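Local structure of protein CsuE (Acinetobacter baumannii, 6FJY) at residues D[178-190]-D[202-214]. The protein serves as the adhesive tip subunit of archaic chaperone-usher Csu pili and probably mediates the surface attachment that underlies biofilm formation. Numbering follows the deposited sequence.
Sequences LPDCRILAQDVNF and VQSSMGIRCSVNT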
ATOM      1  N   LEU D 178       1.270  -6.094   0.287  1.00 71.11           N
ATOM      2  CA  LEU D 178       1.335  -4.898   1.106  1.00 71.38           C
ATOM      3  C   LEU D 178       0.631  -5.106   2.435  1.00 67.05           C
ATOM      4  O   LEU D 178      -0.353  -5.842   2.514  1.00 80.56           O
ATOM      5  CB  LEU D 178       0.694  -3.712   0.385  1.00 82.93           C
ATOM      6  CG  LEU D 178       1.419  -3.268  -0.885  1.00 75.87           C
ATOM      7  CD1 LEU D 178       0.650  -2.168  -1.578  1.00 67.97           C
ATOM      8  CD2 LEU D 178       2.806  -2.806  -0.539  1.00 72.18           C
ATOM      9  N   PRO D 179       1.133  -4.472   3.491  1.00 75.47           N
ATOM     10  CA  PRO D 179       0.394  -4.457   4.756  1.00 75.49           C
ATOM     11  C   PRO D 179      -0.970  -3.814   4.570  1.00 78.06           C
ATOM     12  O   PRO D 179      -1.154  -2.915   3.745  1.00 64.40           O
ATOM     13  CB  PRO D 179       1.286  -3.624   5.682  1.00 75.55           C
ATOM     14  CG  PRO D 179       2.639  -3.712   5.080  1.00 76.22           C
ATOM     15  CD  PRO D 179       2.426  -3.780   3.598  1.00 69.14           C
ATOM     16  N   ASP D 180      -1.932  -4.283   5.360  1.00 91.33           N
ATOM     17  CA  ASP D 180      -3.330  -3.957   5.132  1.00 85.87           C
ATOM     18  C   ASP D 180      -4.091  -4.008   6.450  1.00 85.78           C
ATOM     19  O   ASP D 180      -3.802  -4.849   7.305  1.00 87.64           O
ATOM     20  CB  ASP D 180      -3.940  -4.932   4.117  1.00 82.84           C
ATOM     21  CG  ASP D 180      -5.241  -4.435   3.541  1.00 75.32           C
ATOM     22  OD1 ASP D 180      -5.658  -3.316   3.908  1.00 78.64           O
ATOM     23  OD2 ASP D 180      -5.839  -5.160   2.721  1.00 66.87           O
ATOM     24  N   CYS D 181      -5.071  -3.114   6.601  1.00 77.26           N
ATOM     25  CA  CYS D 181      -5.871  -3.036   7.816  1.00 82.04           C
ATOM     26  C   CYS D 181      -7.266  -2.526   7.473  1.00 87.75           C
ATOM     27  O   CYS D 181      -7.450  -1.777   6.510  1.00 84.62           O
ATOM     28  CB  CYS D 181      -5.233  -2.122   8.872  1.00 79.41           C
ATOM     29  SG  CYS D 181      -3.713  -2.729   9.648  1.00 58.81           S
ATOM     30  N   ARG D 182      -8.247  -2.946   8.273  1.00 86.78           N
ATOM     31  CA  ARG D 182      -9.621  -2.478   8.148  1.00 79.21           C
ATOM     32  C   ARG D 182     -10.199  -2.196   9.524  1.00 71.61           C
ATOM     33  O   ARG D 182      -9.963  -2.957  10.466  1.00 66.18           O
ATOM     34  CB  ARG D 182     -10.486  -3.499   7.432  1.00 73.90           C
ATOM     35  CG  ARG D 182     -10.149  -3.643   5.981  1.00 65.55           C
ATOM     36  CD  ARG D 182      -9.848  -5.073   5.655  1.00 81.45           C
ATOM     37  NE  ARG D 182     -10.434  -5.470   4.380  1.00 94.06           N
ATOM     38  CZ  ARG D 182      -9.904  -5.185   3.201  1.00 97.95           C
ATOM     39  NH1 ARG D 182      -8.775  -4.490   3.127  1.00 98.02           N
ATOM     40  NH2 ARG D 182     -10.507  -5.601   2.100  1.00106.60           N
ATOM     41  N   ILE D 183     -10.964  -1.104   9.630  1.00 81.92           N
ATOM     42  CA  ILE D 183     -11.565  -0.662  10.887  1.00 85.63           C
ATOM     43  C   ILE D 183     -13.075  -0.831  10.819  1.00 74.97           C
ATOM     44  O   ILE D 183     -13.706  -0.518   9.801  1.00 53.21           O
ATOM     45  CB  ILE D 183     -11.238   0.807  11.215  1.00 92.30           C
ATOM     46  CG1 ILE D 183      -9.904   1.229  10.621  1.00 83.50           C
ATOM     47  CG2 ILE D 183     -11.264   1.034  12.726  1.00 96.44           C
ATOM     48  CD1 ILE D 183      -9.644   2.694  10.824  1.00 87.08           C
ATOM     49  N   LEU D 184     -13.656  -1.270  11.935  1.00 73.66           N
ATOM     50  CA  LEU D 184     -15.098  -1.506  12.062  1.00 81.10           C
ATOM     51  C   LEU D 184     -15.503  -1.087  13.474  1.00 75.63           C
ATOM     52  O   LEU D 184     -15.297  -1.836  14.434  1.00 54.60           O
ATOM     53  CB  LEU D 184     -15.435  -2.967  11.797  1.00 87.70           C
ATOM     54  CG  LEU D 184     -16.901  -3.354  11.664  1.00 96.84           C
ATOM     55  CD1 LEU D 184     -17.598  -2.491  10.622  1.00 96.82           C
ATOM     56  CD2 LEU D 184     -16.975  -4.817  11.278  1.00 99.02           C
ATOM     57  N   ALA D 185     -16.080   0.107  13.595  1.00 76.62           N
ATOM     58  CA  ALA D 185     -16.281   0.732  14.897  1.00 81.93           C
ATOM     59  C   ALA D 185     -17.732   0.729  15.359  1.00 86.62           C
ATOM     60  O   ALA D 185     -17.985   0.606  16.560  1.00104.82           O
ATOM     61  CB  ALA D 185     -15.752   2.171  14.873  1.00 79.67           C
ATOM     62  N   GLN D 186     -18.688   0.873  14.441  1.00 69.72           N
ATOM     63  CA  GLN D 186     -20.115   0.819  14.771  1.00 86.86           C
ATOM     64  C   GLN D 186     -20.533   1.948  15.707  1.00 93.24           C
ATOM     65  O   GLN D 186     -19.752   2.866  15.967  1.00 94.16           O
ATOM     66  CB  GLN D 186     -20.490  -0.532  15.393  1.00 91.41           C
ATOM     67  CG  GLN D 186     -20.528  -1.692  14.416  1.00102.98           C
ATOM     68  CD  GLN D 186     -21.635  -1.556  13.388  1.00109.35           C
ATOM     69  OE1 GLN D 186     -22.743  -1.112  13.704  1.00105.43           O
ATOM     70  NE2 GLN D 186     -21.338  -1.932  12.149  1.00114.35           N
ATOM     71  N   ASP D 187     -21.763   1.890  16.214  1.00 94.34           N
ATOM     72  CA  ASP D 187     -22.331   2.956  17.029  1.00 85.19           C
ATOM     73  C   ASP D 187     -22.676   2.449  18.424  1.00 76.51           C
ATOM     74  O   ASP D 187     -22.920   1.257  18.630  1.00 74.14           O
ATOM     75  CB  ASP D 187     -23.591   3.544  16.375  1.00 79.66           C
ATOM     76  CG  ASP D 187     -23.272   4.545  15.282  1.00 74.54           C
ATOM     77  OD1 ASP D 187     -22.080   4.842  15.074  1.00 82.97           O
ATOM     78  OD2 ASP D 187     -24.214   5.030  14.625  1.00 82.87           O
ATOM     79  N   VAL D 188     -22.692   3.373  19.382  1.00 66.53           N
ATOM     80  CA  VAL D 188     -23.083   3.097  20.759  1.00 64.75           C
ATOM     81  C   VAL D 188     -24.407   3.797  21.003  1.00 72.05           C
ATOM     82  O   VAL D 188     -24.526   5.007  20.774  1.00 63.43           O
ATOM     83  CB  VAL D 188     -22.025   3.574  21.767  1.00 77.23           C
ATOM     84  CG1 VAL D 188     -22.519   3.361  23.186  1.00 77.65           C
ATOM     85  CG2 VAL D 188     -20.686   2.863  21.541  1.00 77.03           C
ATOM     86  N   ASN D 189     -25.397   3.041  21.471  1.00 90.42           N
ATOM     87  CA  ASN D 189     -26.721   3.560  21.776  1.00 93.28           C
ATOM     88  C   ASN D 189     -27.043   3.344  23.249  1.00 98.95           C
ATOM     89  O   ASN D 189     -26.613   2.360  23.859  1.00 94.28           O
ATOM     90  CB  ASN D 189     -27.793   2.893  20.910  1.00102.42           C
ATOM     91  CG  ASN D 189     -27.691   3.286  19.454  1.00108.23           C
ATOM     92  OD1 ASN D 189     -28.182   4.342  19.050  1.00111.46           O
ATOM     93  ND2 ASN D 189     -27.062   2.435  18.652  1.00106.91           N
ATOM     94  N   PHE D 190     -27.822   4.269  23.807  1.00110.28           N
ATOM     95  CA  PHE D 190     -28.181   4.245  25.224  1.00103.94           C
ATOM     96  C   PHE D 190     -29.659   3.914  25.447  1.00 97.19           C
ATOM     97  O   PHE D 190     -30.373   3.544  24.516  1.00 87.70           O
ATOM     98  CB  PHE D 190     -27.845   5.592  25.872  1.00 99.45           C
ATOM     99  CG  PHE D 190     -26.372   5.844  26.012  1.00 90.20           C
ATOM    100  CD1 PHE D 190     -25.646   6.397  24.968  1.00 95.27           C
ATOM    101  CD2 PHE D 190     -25.711   5.520  27.187  1.00 92.23           C
ATOM    102  CE1 PHE D 190     -24.285   6.621  25.092  1.00 92.45           C
ATOM    103  CE2 PHE D 190     -24.351   5.746  27.320  1.00 88.47           C
ATOM    104  CZ  PHE D 190     -23.641   6.299  26.272  1.00 88.00           C
ATOM    105  N   VAL D 202     -22.828   1.668  28.525  1.00 83.73           N
ATOM    106  CA  VAL D 202     -22.862   0.726  27.412  1.00 82.03           C
ATOM    107  C   VAL D 202     -21.447   0.210  27.185  1.00 74.82           C
ATOM    108  O   VAL D 202     -20.518   0.998  26.959  1.00 59.79           O
ATOM    109  CB  VAL D 202     -23.407   1.379  26.128  1.00 79.89           C
ATOM    110  CG1 VAL D 202     -23.451   0.379  24.980  1.00 74.07           C
ATOM    111  CG2 VAL D 202     -24.769   2.021  26.372  1.00 59.37           C
ATOM    112  N   GLN D 203     -21.281  -1.109  27.236  1.00 74.28           N
ATOM    113  CA  GLN D 203     -20.034  -1.746  26.838  1.00 74.77           C
ATOM    114  C   GLN D 203     -20.170  -2.148  25.369  1.00 72.63           C
ATOM    115  O   GLN D 203     -21.057  -2.932  25.013  1.00 57.94           O
ATOM    116  CB  GLN D 203     -19.721  -2.944  27.733  1.00 70.87           C
ATOM    117  CG  GLN D 203     -18.290  -3.470  27.586  1.00 79.26           C
ATOM    118  CD  GLN D 203     -17.979  -4.659  28.492  1.00 71.15           C
ATOM    119  OE1 GLN D 203     -17.700  -5.762  28.018  1.00 67.36           O
ATOM    120  NE2 GLN D 203     -18.013  -4.429  29.800  1.00 74.88           N
ATOM    121  N   SER D 204     -19.311  -1.581  24.516  1.00 77.24           N
ATOM    122  CA  SER D 204     -19.245  -1.959  23.107  1.00 71.33           C
ATOM    123  C   SER D 204     -17.821  -2.357  22.737  1.00 68.09           C
ATOM    124  O   SER D 204     -17.010  -2.667  23.615  1.00 54.32           O
ATOM    125  CB  SER D 204     -19.740  -0.817  22.211  1.00 68.90           C
ATOM    126  OG  SER D 204     -19.702  -1.175  20.841  1.00 64.22           O
ATOM    127  N   SER D 205     -17.505  -2.356  21.444  1.00 66.92           N
ATOM    128  CA  SER D 205     -16.184  -2.768  21.001  1.00 67.72           C
ATOM    129  C   SER D 205     -15.912  -2.227  19.604  1.00 72.18           C
ATOM    130  O   SER D 205     -16.830  -1.872  18.860  1.00 51.67           O
ATOM    131  CB  SER D 205     -16.039  -4.297  21.028  1.00 69.28           C
ATOM    132  OG  SER D 205     -16.863  -4.935  20.064  1.00 60.60           O
ATOM    133  N   MET D 206     -14.623  -2.153  19.273  1.00 65.74           N
ATOM    134  CA  MET D 206     -14.142  -1.867  17.930  1.00 61.67           C
ATOM    135  C   MET D 206     -13.321  -3.055  17.449  1.00 67.96           C
ATOM    136  O   MET D 206     -12.717  -3.776  18.249  1.00 66.87           O
ATOM    137  CB  MET D 206     -13.287  -0.586  17.896  1.00 67.02           C
ATOM    138  CG  MET D 206     -14.059   0.685  18.166  1.00 73.36           C
ATOM    139  SD  MET D 206     -12.996   2.101  18.352  1.00 49.06           S
ATOM    140  CE  MET D 206     -11.858   1.703  17.088  1.00 57.80           C
ATOM    141  N   GLY D 207     -13.317  -3.265  16.134  1.00 68.68           N
ATOM    142  CA  GLY D 207     -12.589  -4.371  15.549  1.00 60.15           C
ATOM    143  C   GLY D 207     -11.649  -3.929  14.443  1.00 67.91           C
ATOM    144  O   GLY D 207     -12.053  -3.192  13.539  1.00 55.28           O
ATOM    145  N   ILE D 208     -10.393  -4.374  14.502  1.00 68.42           N
ATOM    146  CA  ILE D 208      -9.394  -4.047  13.490  1.00 64.98           C
ATOM    147  C   ILE D 208      -8.738  -5.333  12.997  1.00 61.72           C
ATOM    148  O   ILE D 208      -8.121  -6.064  13.781  1.00 56.12           O
ATOM    149  CB  ILE D 208      -8.337  -3.065  14.020  1.00 64.62           C
ATOM    150  CG1 ILE D 208      -9.028  -1.770  14.453  1.00 75.19           C
ATOM    151  CG2 ILE D 208      -7.289  -2.795  12.953  1.00 58.57           C
ATOM    152  CD1 ILE D 208      -8.111  -0.703  14.948  1.00 83.38           C
ATOM    153  N   ARG D 209      -8.867  -5.600  11.701  1.00 65.31           N
ATOM    154  CA  ARG D 209      -8.277  -6.765  11.052  1.00 66.48           C
ATOM    155  C   ARG D 209      -7.081  -6.289  10.239  1.00 74.13           C
ATOM    156  O   ARG D 209      -7.237  -5.524   9.280  1.00 79.81           O
ATOM    157  CB  ARG D 209      -9.299  -7.479  10.165  1.00 71.48           C
ATOM    158  CG  ARG D 209     -10.557  -7.907  10.923  1.00 97.43           C
ATOM    159  CD  ARG D 209     -11.606  -8.499   9.996  1.00101.31           C
ATOM    160  NE  ARG D 209     -11.013  -9.462   9.073  1.00111.49           N
ATOM    161  CZ  ARG D 209     -11.059  -9.362   7.748  1.00112.64           C
ATOM    162  NH1 ARG D 209     -11.688  -8.343   7.173  1.00102.41           N
ATOM    163  NH2 ARG D 209     -10.486 -10.293   6.995  1.00116.64           N
ATOM    164  N   CYS D 210      -5.892  -6.749  10.625  1.00 76.58           N
ATOM    165  CA  CYS D 210      -4.640  -6.302  10.044  1.00 66.35           C
ATOM    166  C   CYS D 210      -3.826  -7.514   9.612  1.00 78.44           C
ATOM    167  O   CYS D 210      -3.980  -8.618  10.141  1.00 78.57           O
ATOM    168  CB  CYS D 210      -3.827  -5.444  11.038  1.00 59.83           C
ATOM    169  SG  CYS D 210      -4.350  -3.746  11.284  1.00 57.85           S
ATOM    170  N   SER D 211      -2.966  -7.301   8.623  1.00 92.25           N
ATOM    171  CA  SER D 211      -1.956  -8.295   8.291  1.00 95.36           C
ATOM    172  C   SER D 211      -0.963  -8.435   9.446  1.00 93.48           C
ATOM    173  O   SER D 211      -0.929  -7.619  10.372  1.00 95.72           O
ATOM    174  CB  SER D 211      -1.238  -7.907   7.003  1.00 83.36           C
ATOM    175  OG  SER D 211      -1.007  -6.511   6.981  1.00 80.04           O
ATOM    176  N   VAL D 212      -0.151  -9.500   9.395  1.00 95.21           N
ATOM    177  CA  VAL D 212       0.831  -9.711  10.462  1.00 91.13           C
ATOM    178  C   VAL D 212       1.802  -8.535  10.502  1.00 78.03           C
ATOM    179  O   VAL D 212       1.976  -7.795   9.525  1.00 77.30           O
ATOM    180  CB  VAL D 212       1.593 -11.037  10.321  1.00 91.59           C
ATOM    181  CG1 VAL D 212       0.672 -12.217  10.605  1.00 93.58           C
ATOM    182  CG2 VAL D 212       2.218 -11.150   8.950  1.00 92.19           C
ATOM    183  N   ASN D 213       2.440  -8.368  11.659  1.00 92.88           N
ATOM    184  CA  ASN D 213       3.195  -7.160  12.006  1.00 96.95           C
ATOM    185  C   ASN D 213       2.206  -6.002  11.908  1.00 98.59           C
ATOM    186  O   ASN D 213       1.133  -6.087  12.528  1.00110.64           O
ATOM    187  CB  ASN D 213       4.431  -7.069  11.133  1.00103.90           C
ATOM    188  CG  ASN D 213       5.187  -8.373  11.096  1.00105.85           C
ATOM    189  OD1 ASN D 213       5.537  -8.880  10.027  1.00104.53           O
ATOM    190  ND2 ASN D 213       5.413  -8.951  12.273  1.00110.03           N
ATOM    191  N   THR D 214       2.495  -4.950  11.146  1.00 99.43           N
ATOM    192  CA  THR D 214       1.576  -3.831  10.956  1.00 87.16           C
ATOM    193  C   THR D 214       1.067  -3.300  12.287  1.00 83.26           C
ATOM    194  O   THR D 214      -0.119  -3.439  12.610  1.00 77.37           O
ATOM    195  CB  THR D 214       0.383  -4.225  10.096  1.00 68.92           C
ATOM    196  OG1 THR D 214       0.807  -5.126   9.070  1.00 66.50           O
ATOM    197  CG2 THR D 214      -0.213  -2.978   9.456  1.00 67.54           C
TER
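Antiparallel pairing of strand 181-184 with strand 202-210, pinned by the Cys181–Cys210 disulfide, joins two neighbouring strands of the Ig-like Spore Coat Protein U domain. Backbone bonds run both ways between Arg182 and Arg209 and between Leu184 and Gly207. The disulfide spans a non-hydrogen-bonded pair, Cys181 SG to Cys210 SG, 2.0 Å. Both side chains lie on the face of Ile183 and Ile208, and similar chi1 values (-70° and -77°) bring the two sulfurs together on it. There Ile183 CG2 meets Ile208 CG1 side by side at 4.0 Å.

Next to the disulfide, Asp180 N donates to Ser211 OG (2.9 Å), and Ser211 N returns a bond to Asp180 O. Ser211 OG donates a hydrogen bond to Thr214 OG1, which in turn donates to Val212 O. On the other face, the guanidinium planes of Arg182 and Arg209 stand 90° apart. Arg182 NH1 forms a salt bridge with Asp180 OD2 at 3.0 Å, while Arg209 NH2 pairs with Glu21.

Beyond Ala185 the strands separate. Val188 CG1 still touches Val202 CG1 at 3.6 Å, and Val202 CG2 sits over the Phe190 ring in a CH-pi contact. Val188 and Asn189 instead pair with a strand of the CsuC chain, consistent with donor-strand complementation. The acidic partners probably offset the charge of the neighbouring arginines.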